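Local coordinates for protein precorrin-6y methyltransferase/putative decarboxylase (Methanothermobacter thermautotrophicus, PDB 1L3I) that probably catalyses the S-adenosylmethionine-dependent methylation of cobalt-precorrin-6B at C-15 and its decarboxylation at C-12 in anaerobic cobalamin biosynthesis, at residues M19-L24 and V179-T184; E115-I120 and G128-T133; V47-A52 and Q76-G81; E142-L147 and V154-L159. All blocks are in the same frame, centred on the assembly; numbering follows the deposited sequence.

Contact 1. Residues M19-L24 and V179-T184; sequences MEVRCL and VALIYT
Val21 and Val179 mark the closest backbone approach, their CA atoms 7.6 Å apart, where helix 19-24 lies against strand 179-183. The segment axes run almost parallel, 10° apart in N-to-C direction, and come no nearer than 10.1 Å, so side chains alone bridge the gap. Residues two apart on the strand, Val179 and Leu181, meet residues three apart on the helix, Val21 and Leu24. Val21 works as a fork: its CG1 rests on Leu181 CD2 at 4.0 Å and also lies beside Val179 CG1, while its CG2 comes up to Val179 CB. With CG set opposite the carbonyl carbon (chi1 -64°), Leu181 sends CD1 out to Leu24 CG, 3.7 Å away, and against Leu24 CD2. The other methyl of Leu181 is the one used by Val21, so a single leucine spans a helical turn. Elsewhere on the helix, Cys23 forms a disulfide with Cys27 of the second subunit, and Arg22, pointing away from the strand, pairs with Asp4 and Glu50. Val21 also lies near Thr17, an S-adenosylmethionine-binding residue. A helix ahead of the first strand, packed on the late antiparallel strand of the sheet, fits the Rossmann-like fold of class I methyltransferases.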
loop_
_atom_site.group_PDB
_atom_site.type_symbol
_atom_site.label_atom_id
_atom_site.label_comp_id
_atom_site.label_asym_id
_atom_site.label_seq_id
_atom_site.Cartn_x
_atom_site.Cartn_y
_atom_site.Cartn_z
HETATM N N MSE A 19 5.726 2.368 -15.064
HETATM C CA MSE A 19 7.186 2.489 -15.127
HETATM C C MSE A 19 7.901 1.814 -13.962
HETATM O O MSE A 19 8.834 1.064 -14.178
HETATM C CB MSE A 19 7.609 3.964 -15.214
HETATM C CG MSE A 19 9.109 4.204 -15.422
HETATM SE SE MSE A 19 10.148 4.281 -13.756
HETATM C CE MSE A 19 11.336 2.883 -13.942
ATOM N N GLU A 20 7.423 2.038 -12.742
ATOM C CA GLU A 20 8.064 1.454 -11.569
ATOM C C GLU A 20 7.987 -0.064 -11.614
ATOM O O GLU A 20 8.879 -0.737 -11.125
ATOM C CB GLU A 20 7.443 1.998 -10.273
ATOM C CG GLU A 20 7.486 3.527 -10.114
ATOM C CD GLU A 20 6.361 4.279 -10.852
ATOM O OE1 GLU A 20 5.452 3.659 -11.445
ATOM O OE2 GLU A 20 6.374 5.513 -10.809
ATOM N N VAL A 21 6.947 -0.604 -12.246
ATOM C CA VAL A 21 6.793 -2.041 -12.364
ATOM C C VAL A 21 7.720 -2.533 -13.467
ATOM O O VAL A 21 8.418 -3.531 -13.302
ATOM C CB VAL A 21 5.338 -2.441 -12.638
ATOM C CG1 VAL A 21 5.235 -3.927 -12.972
ATOM C CG2 VAL A 21 4.488 -2.121 -11.418
ATOM N N ARG A 22 7.769 -1.807 -14.577
ATOM C CA ARG A 22 8.652 -2.177 -15.688
ATOM C C ARG A 22 10.118 -2.136 -15.223
ATOM O O ARG A 22 10.940 -2.960 -15.623
ATOM C CB ARG A 22 8.441 -1.242 -16.876
ATOM C CG ARG A 22 7.091 -1.399 -17.524
ATOM C CD ARG A 22 6.972 -0.599 -18.802
ATOM N NE ARG A 22 6.923 0.837 -18.556
ATOM C CZ ARG A 22 7.833 1.706 -18.992
ATOM N NH1 ARG A 22 8.882 1.308 -19.696
ATOM N NH2 ARG A 22 7.716 2.991 -18.692
ATOM N N CYS A 23 10.418 -1.208 -14.322
ATOM C CA CYS A 23 11.755 -1.062 -13.770
ATOM C C CYS A 23 12.121 -2.335 -13.018
ATOM O O CYS A 23 13.181 -2.921 -13.254
ATOM C CB CYS A 23 11.775 0.138 -12.827
ATOM S SG CYS A 23 13.342 0.504 -12.013
ATOM N N LEU A 24 11.212 -2.798 -12.164
ATOM C CA LEU A 24 11.436 -4.005 -11.375
ATOM C C LEU A 24 11.487 -5.239 -12.266
ATOM O O LEU A 24 12.291 -6.141 -12.023
ATOM C CB LEU A 24 10.379 -4.148 -10.267
ATOM C CG LEU A 24 10.541 -5.295 -9.268
ATOM C CD1 LEU A 24 11.929 -5.326 -8.657
ATOM C CD2 LEU A 24 9.505 -5.165 -8.195
ATOM N N VAL A 179 0.059 -4.289 -8.554
ATOM C CA VAL A 179 0.488 -5.245 -9.546
ATOM C C VAL A 179 1.461 -6.194 -8.855
ATOM O O VAL A 179 2.312 -5.760 -8.062
ATOM C CB VAL A 179 1.218 -4.547 -10.723
ATOM C CG1 VAL A 179 1.739 -5.599 -11.725
ATOM C CG2 VAL A 179 0.272 -3.576 -11.413
ATOM N N ALA A 180 1.300 -7.489 -9.092
ATOM C CA ALA A 180 2.202 -8.471 -8.507
ATOM C C ALA A 180 3.107 -9.062 -9.601
ATOM O O ALA A 180 2.714 -9.176 -10.771
ATOM C CB ALA A 180 1.405 -9.588 -7.824
ATOM N N LEU A 181 4.342 -9.369 -9.227
ATOM C CA LEU A 181 5.286 -9.971 -10.150
ATOM C C LEU A 181 5.641 -11.335 -9.577
ATOM O O LEU A 181 6.143 -11.425 -8.448
ATOM C CB LEU A 181 6.563 -9.133 -10.304
ATOM C CG LEU A 181 6.423 -7.737 -10.914
ATOM C CD1 LEU A 181 7.791 -7.099 -10.988
ATOM C CD2 LEU A 181 5.790 -7.806 -12.291
ATOM N N ILE A 182 5.242 -12.391 -10.289
ATOM C CA ILE A 182 5.532 -13.761 -9.887
ATOM C C ILE A 182 6.737 -14.172 -10.744
ATOM O O ILE A 182 6.654 -14.192 -11.976
ATOM C CB ILE A 182 4.309 -14.697 -10.115
ATOM C CG1 ILE A 182 3.144 -14.270 -9.227
ATOM C CG2 ILE A 182 4.678 -16.148 -9.816
ATOM C CD1 ILE A 182 2.345 -13.130 -9.760
ATOM N N TYR A 183 7.865 -14.476 -10.109
ATOM C CA TYR A 183 9.064 -14.823 -10.856
ATOM C C TYR A 183 9.774 -16.076 -10.354
ATOM O O TYR A 183 9.687 -16.428 -9.171
ATOM C CB TYR A 183 10.014 -13.621 -10.906
ATOM C CG TYR A 183 10.439 -13.113 -9.545
ATOM C CD1 TYR A 183 11.676 -13.482 -9.013
ATOM C CD2 TYR A 183 9.575 -12.356 -8.750
ATOM C CE1 TYR A 183 12.051 -13.103 -7.731
ATOM C CE2 TYR A 183 9.942 -11.978 -7.466
ATOM C CZ TYR A 183 11.171 -12.371 -6.960
ATOM O OH TYR A 183 11.525 -12.049 -5.668
ATOM N N THR A 184 10.494 -16.725 -11.272
ATOM C CA THR A 184 11.213 -17.975 -11.006
ATOM C C THR A 184 12.650 -17.877 -10.480
ATOM O O THR A 184 13.255 -16.793 -10.454
ATOM C CB THR A 184 11.192 -18.908 -12.253
ATOM O OG1 THR A 184 11.839 -18.262 -13.354
ATOM C CG2 THR A 184 9.756 -19.240 -12.661
#

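Contact 2. Residues E115-I120 and G128-T133; sequences EILRII and GRIIVT
Apolar packing alone joins Leu117 and Ile120 of the helix to Ile130 and Val132 of the strand, all four of them buried. Leu117 reaches across with one methyl: its CD2 sits astride the strand's inward row, 4.0 Å from Ile130 CG2 and equally far from Val132 CG2. The leucine's CB leaves the helix at a slant to the strand, and only the branch beyond it bends over to touch. Ile120 and Ile130 instead slide past one another in opposite directions, so that Ile120 CG2 lies along the ethyl arm of Ile130, 3.7 Å from CD1 and 3.9 Å from Ile130 CG1. With Ile130 CG1 opposite the carbonyl carbon (chi1 -56°), the ethyl arm is directed to Ile120 and CG2 to Leu117.

The backbones bond separately. Within the helix, Ile120 N reaches Ile116 O at 2.9 Å, and Ile130 N is bonded to Thr184 OG1, outside the pair. The segments run antiparallel, at 170°, with axes 10.9 Å apart at their closest, helix 113-122 thus leading back into strand 128-134. Ile120 also packs on Ile101, Ala104 and Val106 of strand 101-106, while Ile131 turns to the sheet's other face and meets Tyr183 of strand 170-183.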
loop_
_atom_site.group_PDB
_atom_site.type_symbol
_atom_site.label_atom_id
_atom_site.label_comp_id
_atom_site.label_asym_id
_atom_site.label_seq_id
_atom_site.Cartn_x
_atom_site.Cartn_y
_atom_site.Cartn_z
ATOM N N GLU A 115 -1.045 -23.188 -19.873
ATOM C CA GLU A 115 -0.523 -23.693 -21.144
ATOM C C GLU A 115 0.726 -22.919 -21.558
ATOM O O GLU A 115 1.737 -23.513 -21.943
ATOM C CB GLU A 115 -1.599 -23.548 -22.220
ATOM C CG GLU A 115 -1.251 -24.124 -23.566
ATOM C CD GLU A 115 -2.372 -23.950 -24.586
ATOM O OE1 GLU A 115 -3.444 -23.397 -24.228
ATOM O OE2 GLU A 115 -2.177 -24.372 -25.754
ATOM N N ILE A 116 0.616 -21.587 -21.504
ATOM C CA ILE A 116 1.672 -20.643 -21.850
ATOM C C ILE A 116 2.907 -20.930 -21.015
ATOM O O ILE A 116 4.013 -20.983 -21.549
ATOM C CB ILE A 116 1.202 -19.186 -21.585
ATOM C CG1 ILE A 116 0.141 -18.783 -22.604
ATOM C CG2 ILE A 116 2.372 -18.197 -21.622
ATOM C CD1 ILE A 116 -0.489 -17.438 -22.292
ATOM N N LEU A 117 2.718 -21.145 -19.715
ATOM C CA LEU A 117 3.850 -21.429 -18.834
ATOM C C LEU A 117 4.517 -22.777 -19.124
ATOM O O LEU A 117 5.737 -22.835 -19.274
ATOM C CB LEU A 117 3.442 -21.332 -17.360
ATOM C CG LEU A 117 3.204 -19.936 -16.792
ATOM C CD1 LEU A 117 2.838 -20.105 -15.336
ATOM C CD2 LEU A 117 4.430 -19.038 -16.958
ATOM N N ARG A 118 3.722 -23.843 -19.247
ATOM C CA ARG A 118 4.246 -25.176 -19.547
ATOM C C ARG A 118 5.130 -25.114 -20.780
ATOM O O ARG A 118 6.195 -25.708 -20.795
ATOM C CB ARG A 118 3.123 -26.162 -19.827
ATOM C CG ARG A 118 2.452 -26.750 -18.608
ATOM C CD ARG A 118 1.438 -27.767 -19.070
ATOM N NE ARG A 118 0.583 -28.265 -18.012
ATOM C CZ ARG A 118 -0.743 -28.310 -18.089
ATOM N NH1 ARG A 118 -1.374 -27.867 -19.179
ATOM N NH2 ARG A 118 -1.459 -28.848 -17.096
ATOM N N ILE A 119 4.657 -24.414 -21.812
ATOM C CA ILE A 119 5.412 -24.235 -23.058
ATOM C C ILE A 119 6.685 -23.435 -22.795
ATOM O O ILE A 119 7.746 -23.797 -23.285
ATOM C CB ILE A 119 4.567 -23.515 -24.164
ATOM C CG1 ILE A 119 3.353 -24.367 -24.560
ATOM C CG2 ILE A 119 5.427 -23.159 -25.371
ATOM C CD1 ILE A 119 2.347 -23.646 -25.448
ATOM N N ILE A 120 6.582 -22.329 -22.056
ATOM C CA ILE A 120 7.773 -21.526 -21.764
ATOM C C ILE A 120 8.803 -22.408 -21.052
ATOM O O ILE A 120 9.989 -22.288 -21.298
ATOM C CB ILE A 120 7.467 -20.252 -20.896
ATOM C CG1 ILE A 120 6.736 -19.187 -21.728
ATOM C CG2 ILE A 120 8.767 -19.664 -20.344
ATOM C CD1 ILE A 120 6.314 -17.959 -20.942
ATOM N N GLY A 128 17.586 -19.406 -17.314
ATOM C CA GLY A 128 16.547 -18.518 -17.815
ATOM C C GLY A 128 15.627 -18.016 -16.707
ATOM O O GLY A 128 15.483 -18.649 -15.664
ATOM N N ARG A 129 14.988 -16.877 -16.950
ATOM C CA ARG A 129 14.095 -16.265 -15.982
ATOM C C ARG A 129 12.697 -16.097 -16.547
ATOM O O ARG A 129 12.531 -15.729 -17.704
ATOM C CB ARG A 129 14.633 -14.884 -15.593
ATOM C CG ARG A 129 15.938 -14.874 -14.789
ATOM C CD ARG A 129 17.016 -14.045 -15.477
ATOM N NE ARG A 129 17.765 -14.842 -16.438
ATOM C CZ ARG A 129 18.408 -14.368 -17.505
ATOM N NH1 ARG A 129 18.409 -13.070 -17.792
ATOM N NH2 ARG A 129 19.064 -15.202 -18.291
ATOM N N ILE A 130 11.692 -16.377 -15.721
ATOM C CA ILE A 130 10.295 -16.209 -16.106
ATOM C C ILE A 130 9.694 -15.202 -15.122
ATOM O O ILE A 130 9.933 -15.282 -13.918
ATOM C CB ILE A 130 9.487 -17.523 -16.003
ATOM C CG1 ILE A 130 10.136 -18.630 -16.852
ATOM C CG2 ILE A 130 8.033 -17.283 -16.417
ATOM C CD1 ILE A 130 9.424 -19.959 -16.728
ATOM N N ILE A 131 8.947 -14.230 -15.641
ATOM C CA ILE A 131 8.303 -13.205 -14.815
ATOM C C ILE A 131 6.884 -13.004 -15.324
ATOM O O ILE A 131 6.669 -12.736 -16.495
ATOM C CB ILE A 131 9.078 -11.852 -14.872
ATOM C CG1 ILE A 131 10.503 -12.034 -14.346
ATOM C CG2 ILE A 131 8.349 -10.782 -14.044
ATOM C CD1 ILE A 131 11.512 -11.263 -15.108
ATOM N N VAL A 132 5.913 -13.224 -14.460
ATOM C CA VAL A 132 4.524 -13.072 -14.826
ATOM C C VAL A 132 4.005 -11.841 -14.103
ATOM O O VAL A 132 4.197 -11.704 -12.902
ATOM C CB VAL A 132 3.672 -14.308 -14.388
ATOM C CG1 VAL A 132 2.215 -14.116 -14.813
ATOM C CG2 VAL A 132 4.244 -15.611 -14.977
ATOM N N THR A 133 3.388 -10.937 -14.853
ATOM C CA THR A 133 2.817 -9.711 -14.312
ATOM C C THR A 133 1.352 -10.006 -14.062
ATOM O O THR A 133 0.604 -10.254 -15.009
ATOM C CB THR A 133 2.912 -8.580 -15.343
ATOM O OG1 THR A 133 4.252 -8.515 -15.842
ATOM C CG2 THR A 133 2.568 -7.254 -14.699
#

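Contact 3. Residues V47-A52 and Q76-G81; sequences VTLELA and QRHGLG
Leu49 and His78 meet at about a right angle, the leucine branch pointing out of its helix and meeting the imidazole obliquely. Leu49 CD2 does the touching, 3.5 Å from His78 CD2 and 4.0 Å from His78 CG, so the carbon side of the ring receives the methyl. The nitrogen next to the nearer of these carbons is engaged elsewhere: His78 NE2 is hydrogen-bonded to the backbone oxygen of Glu6, which should limit the rotation of the ring and keep CD2 turned to Leu49. The leucine's first torsion, chi1 -95°, lies away from a staggered value, probably at a small cost in strain.

Leu80 approaches nearer the C-terminal end of helix 46-52. Its CG stands opposite the carbonyl carbon (chi1 -53°), and CD1 lies against the backbone there, 3.6 Å from Leu49 O. The same methyl sits 4.3 Å from Leu49 CG and just as far from Ala52 CB, filling the angle between two successive turns. The chain can turn toward this site because Gly79, with positive phi, is the C-prime residue of a Schellman motif that ends helix 65-77; Gly79 N bonds Gln76 O at 3.0 Å, and Leu80 N bonds Leu75 O.

Leu49 also packs on Asn74 and Leu75 of helix 65-77, which continues the contact beyond the helix end. Elsewhere on helix 46-52, Thr48 and Leu51 lie on strand 57-62, Val47 touches S-adenosylhomocysteine, and Glu50 packs on Met26 of helix 19-29.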
loop_
_atom_site.group_PDB
_atom_site.type_symbol
_atom_site.label_atom_id
_atom_site.label_comp_id
_atom_site.label_asym_id
_atom_site.label_seq_id
_atom_site.Cartn_x
_atom_site.Cartn_y
_atom_site.Cartn_z
ATOM N N VAL A 47 6.987 -3.320 -21.969
ATOM C CA VAL A 47 8.046 -4.274 -21.640
ATOM C C VAL A 47 8.930 -4.549 -22.854
ATOM O O VAL A 47 10.146 -4.628 -22.731
ATOM C CB VAL A 47 7.440 -5.578 -21.065
ATOM C CG1 VAL A 47 8.509 -6.599 -20.810
ATOM C CG2 VAL A 47 6.681 -5.266 -19.772
ATOM N N THR A 48 8.302 -4.643 -24.022
ATOM C CA THR A 48 9.019 -4.891 -25.271
ATOM C C THR A 48 10.097 -3.833 -25.593
ATOM O O THR A 48 11.228 -4.176 -25.973
ATOM C CB THR A 48 8.043 -5.030 -26.454
ATOM O OG1 THR A 48 7.301 -6.247 -26.294
ATOM C CG2 THR A 48 8.783 -5.054 -27.784
ATOM N N LEU A 49 9.756 -2.555 -25.426
ATOM C CA LEU A 49 10.703 -1.477 -25.694
ATOM C C LEU A 49 11.934 -1.550 -24.798
ATOM O O LEU A 49 13.059 -1.397 -25.277
ATOM C CB LEU A 49 10.028 -0.114 -25.573
ATOM C CG LEU A 49 9.538 0.451 -26.907
ATOM C CD1 LEU A 49 8.255 -0.230 -27.364
ATOM C CD2 LEU A 49 9.317 1.919 -26.769
ATOM N N GLU A 50 11.723 -1.817 -23.511
ATOM C CA GLU A 50 12.824 -1.924 -22.551
ATOM C C GLU A 50 13.734 -3.105 -22.864
ATOM O O GLU A 50 14.959 -2.988 -22.786
ATOM C CB GLU A 50 12.290 -2.042 -21.121
ATOM C CG GLU A 50 11.374 -0.896 -20.699
ATOM C CD GLU A 50 12.033 0.480 -20.795
ATOM O OE1 GLU A 50 13.274 0.574 -20.790
ATOM O OE2 GLU A 50 11.297 1.481 -20.856
ATOM N N LEU A 51 13.128 -4.239 -23.207
ATOM C CA LEU A 51 13.892 -5.438 -23.564
ATOM C C LEU A 51 14.628 -5.218 -24.882
ATOM O O LEU A 51 15.780 -5.649 -25.032
ATOM C CB LEU A 51 12.970 -6.643 -23.705
ATOM C CG LEU A 51 12.424 -7.256 -22.420
ATOM C CD1 LEU A 51 11.408 -8.320 -22.793
ATOM C CD2 LEU A 51 13.576 -7.834 -21.594
ATOM N N ALA A 52 13.971 -4.535 -25.822
ATOM C CA ALA A 52 14.546 -4.249 -27.135
ATOM C C ALA A 52 15.941 -3.621 -27.048
ATOM O O ALA A 52 16.878 -4.054 -27.733
ATOM C CB ALA A 52 13.609 -3.341 -27.933
ATOM N N GLN A 76 9.174 2.129 -33.241
ATOM C CA GLN A 76 9.684 3.048 -34.245
ATOM C C GLN A 76 9.978 4.443 -33.734
ATOM O O GLN A 76 11.023 4.999 -34.049
ATOM C CB GLN A 76 8.740 3.152 -35.420
ATOM C CG GLN A 76 9.283 4.080 -36.475
ATOM C CD GLN A 76 8.210 4.561 -37.387
ATOM O OE1 GLN A 76 8.143 4.148 -38.550
ATOM N NE2 GLN A 76 7.322 5.414 -36.864
ATOM N N ARG A 77 9.049 5.026 -32.985
ATOM C CA ARG A 77 9.245 6.374 -32.438
ATOM C C ARG A 77 10.456 6.516 -31.494
ATOM O O ARG A 77 10.952 7.617 -31.265
ATOM C CB ARG A 77 7.968 6.832 -31.735
ATOM C CG ARG A 77 6.822 7.133 -32.697
ATOM C CD ARG A 77 5.498 7.333 -31.960
ATOM N NE ARG A 77 5.682 7.656 -30.559
ATOM C CZ ARG A 77 5.476 8.855 -30.021
ATOM N NH1 ARG A 77 5.071 9.867 -30.781
ATOM N NH2 ARG A 77 5.671 9.043 -28.709
ATOM N N HIS A 78 10.909 5.413 -30.915
ATOM C CA HIS A 78 12.071 5.484 -30.037
ATOM C C HIS A 78 13.349 4.984 -30.723
ATOM O O HIS A 78 14.380 4.801 -30.068
ATOM C CB HIS A 78 11.822 4.727 -28.722
ATOM C CG HIS A 78 10.851 5.410 -27.823
ATOM N ND1 HIS A 78 11.205 6.430 -26.974
ATOM C CD2 HIS A 78 9.504 5.253 -27.681
ATOM C CE1 HIS A 78 10.127 6.886 -26.350
ATOM N NE2 HIS A 78 9.088 6.185 -26.763
ATOM N N GLY A 79 13.262 4.762 -32.036
ATOM C CA GLY A 79 14.399 4.303 -32.829
ATOM C C GLY A 79 14.809 2.876 -32.532
ATOM O O GLY A 79 15.983 2.513 -32.645
ATOM N N LEU A 80 13.834 2.065 -32.140
ATOM C CA LEU A 80 14.086 0.679 -31.818
ATOM C C LEU A 80 13.269 -0.218 -32.746
ATOM O O LEU A 80 12.588 0.269 -33.660
ATOM C CB LEU A 80 13.702 0.407 -30.359
ATOM C CG LEU A 80 14.289 1.302 -29.265
ATOM C CD1 LEU A 80 13.641 0.952 -27.945
ATOM C CD2 LEU A 80 15.798 1.167 -29.183
ATOM N N GLY A 81 13.374 -1.527 -32.546
ATOM C CA GLY A 81 12.599 -2.452 -33.347
ATOM C C GLY A 81 13.312 -3.352 -34.321
ATOM O O GLY A 81 12.751 -4.384 -34.703
#

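Contact 4. Residues E142-L147 and V154-L159; sequences EAMECL and VNITEL
Leu147 N, on a residue that packs against Val154, bonds Ala143 O at 2.9 Å, keeping the helix regular where strand 155-159 approaches it. Across the gap the contact is apolar. Val154 splits its two methyls between neighbouring helical turns: CG1 rests against the selenium of Met144, modelled as selenomethionine, at 3.6 Å, and CG2 presses on Leu147 CB at 3.4 Å, tighter than usual van der Waals contact. With CG1 opposite the backbone N (chi1 -170°), both branches face the helix. The Met144 chain is bent at its second and third torsions (chi2 -96°, chi3 -88°), and this carries its end over the strand instead of along the helix. There SE lies 3.9 Å from Ile156 CB, and CE is equally far from Ile156 CG2, the two side chains crossing at about a right angle. An alanine in place of Val154 would probably open a gap between Leu147 CB and the selenium of Met144, leaving the bent chain freer to turn.

Val154 also touches Ile182 of strand 170-183, the in-sheet neighbour, while Cys146 on another side of helix 137-149 packs on Leu117 of helix 113-122. Strand 155-167 is the outermost of its chain, but residues 157-159 pair antiparallel with a strand of the second subunit, and Leu137 of the third subunit packs on Met144 and Ile156.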
loop_
_atom_site.group_PDB
_atom_site.type_symbol
_atom_site.label_atom_id
_atom_site.label_comp_id
_atom_site.label_asym_id
_atom_site.label_seq_id
_atom_site.Cartn_x
_atom_site.Cartn_y
_atom_site.Cartn_z
ATOM N N GLU A 142 -2.692 -18.720 -9.595
ATOM C CA GLU A 142 -2.406 -19.609 -10.721
ATOM C C GLU A 142 -0.928 -19.658 -11.112
ATOM O O GLU A 142 -0.375 -20.744 -11.242
ATOM C CB GLU A 142 -3.278 -19.225 -11.931
ATOM C CG GLU A 142 -3.387 -20.320 -12.975
ATOM C CD GLU A 142 -3.938 -21.626 -12.383
ATOM O OE1 GLU A 142 -4.768 -21.568 -11.435
ATOM O OE2 GLU A 142 -3.532 -22.711 -12.869
ATOM N N ALA A 143 -0.294 -18.491 -11.248
ATOM C CA ALA A 143 1.117 -18.395 -11.620
ATOM C C ALA A 143 1.982 -19.163 -10.620
ATOM O O ALA A 143 2.875 -19.913 -11.001
ATOM C CB ALA A 143 1.549 -16.904 -11.692
HETATM N N MSE A 144 1.673 -18.998 -9.342
HETATM C CA MSE A 144 2.398 -19.656 -8.266
HETATM C C MSE A 144 2.267 -21.178 -8.333
HETATM O O MSE A 144 3.272 -21.871 -8.446
HETATM C CB MSE A 144 1.876 -19.158 -6.932
HETATM C CG MSE A 144 2.098 -17.681 -6.723
HETATM SE SE MSE A 144 3.681 -17.390 -5.734
HETATM C CE MSE A 144 2.847 -17.519 -4.000
ATOM N N GLU A 145 1.034 -21.679 -8.272
ATOM C CA GLU A 145 0.781 -23.120 -8.331
ATOM C C GLU A 145 1.439 -23.715 -9.579
ATOM O O GLU A 145 2.265 -24.615 -9.484
ATOM C CB GLU A 145 -0.740 -23.423 -8.319
ATOM C CG GLU A 145 -1.088 -24.946 -8.310
ATOM C CD GLU A 145 -2.565 -25.262 -8.009
ATOM O OE1 GLU A 145 -3.451 -24.867 -8.812
ATOM O OE2 GLU A 145 -2.835 -25.934 -6.977
ATOM N N CYS A 146 1.123 -23.163 -10.742
ATOM C CA CYS A 146 1.690 -23.658 -11.985
ATOM C C CYS A 146 3.201 -23.702 -11.987
ATOM O O CYS A 146 3.777 -24.737 -12.291
ATOM C CB CYS A 146 1.205 -22.831 -13.158
ATOM S SG CYS A 146 -0.493 -23.229 -13.581
ATOM N N LEU A 147 3.842 -22.599 -11.620
ATOM C CA LEU A 147 5.288 -22.571 -11.615
ATOM C C LEU A 147 5.893 -23.534 -10.605
ATOM O O LEU A 147 6.952 -24.097 -10.861
ATOM C CB LEU A 147 5.808 -21.156 -11.416
ATOM C CG LEU A 147 5.745 -20.274 -12.666
ATOM C CD1 LEU A 147 6.008 -18.836 -12.297
ATOM C CD2 LEU A 147 6.750 -20.761 -13.692
ATOM N N VAL A 154 9.544 -20.480 -6.902
ATOM C CA VAL A 154 8.688 -19.317 -7.155
ATOM C C VAL A 154 8.689 -18.219 -6.103
ATOM O O VAL A 154 8.728 -18.494 -4.903
ATOM C CB VAL A 154 7.242 -19.749 -7.316
ATOM C CG1 VAL A 154 6.411 -18.596 -7.803
ATOM C CG2 VAL A 154 7.152 -20.915 -8.262
ATOM N N ASN A 155 8.592 -16.973 -6.562
ATOM C CA ASN A 155 8.546 -15.815 -5.672
ATOM C C ASN A 155 7.461 -14.849 -6.120
ATOM O O ASN A 155 7.100 -14.845 -7.296
ATOM C CB ASN A 155 9.876 -15.077 -5.672
ATOM C CG ASN A 155 10.966 -15.866 -5.011
ATOM O OD1 ASN A 155 11.106 -15.839 -3.783
ATOM N ND2 ASN A 155 11.731 -16.613 -5.812
ATOM N N ILE A 156 6.923 -14.052 -5.189
ATOM C CA ILE A 156 5.889 -13.068 -5.531
ATOM C C ILE A 156 6.158 -11.741 -4.836
ATOM O O ILE A 156 6.466 -11.720 -3.646
ATOM C CB ILE A 156 4.424 -13.557 -5.185
ATOM C CG1 ILE A 156 3.397 -12.487 -5.598
ATOM C CG2 ILE A 156 4.296 -13.870 -3.698
ATOM C CD1 ILE A 156 1.968 -12.911 -5.548
ATOM N N THR A 157 6.102 -10.648 -5.582
ATOM C CA THR A 157 6.274 -9.314 -5.024
ATOM C C THR A 157 5.099 -8.463 -5.459
ATOM O O THR A 157 4.767 -8.423 -6.641
ATOM C CB THR A 157 7.545 -8.657 -5.513
ATOM O OG1 THR A 157 8.655 -9.413 -5.051
ATOM C CG2 THR A 157 7.660 -7.242 -5.006
ATOM N N GLU A 158 4.442 -7.811 -4.505
ATOM C CA GLU A 158 3.308 -6.957 -4.814
ATOM C C GLU A 158 3.680 -5.500 -4.594
ATOM O O GLU A 158 4.080 -5.117 -3.492
ATOM C CB GLU A 158 2.126 -7.306 -3.938
ATOM C CG GLU A 158 0.890 -6.550 -4.349
ATOM C CD GLU A 158 -0.269 -7.451 -4.682
ATOM O OE1 GLU A 158 -0.106 -8.695 -4.701
ATOM O OE2 GLU A 158 -1.360 -6.898 -4.913
ATOM N N LEU A 159 3.534 -4.698 -5.640
ATOM C CA LEU A 159 3.847 -3.283 -5.535
ATOM C C LEU A 159 2.634 -2.383 -5.476
ATOM O O LEU A 159 1.736 -2.484 -6.318
ATOM C CB LEU A 159 4.691 -2.809 -6.718
ATOM C CG LEU A 159 6.110 -3.296 -6.964
ATOM C CD1 LEU A 159 6.762 -2.354 -7.977
ATOM C CD2 LEU A 159 6.902 -3.289 -5.667
#

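Contacts 1, 2 and 4 gather round neighbouring strands 128-134, 170-183 and 155-167. The centres of contacts 2 and 4 lie about 11 Å apart, on the same side of the chain's centre, and the two touch through Leu117 and Leu147; contact 1 uses the other face of the sheet. Contact 3 stands apart, its centre about 27 Å from that of contact 4, but reaches contact 1 through the salt bridge of Arg22 NH1 with Glu50 OE2 (2.7 Å). Along the chain, contacts 3, 2 and 4 follow in series inside the long loop closed by contact 1. That closure brings the N-terminal helix back to the C-terminal strand, and contacts 1 and 4 both meet the second subunit of the tetramer.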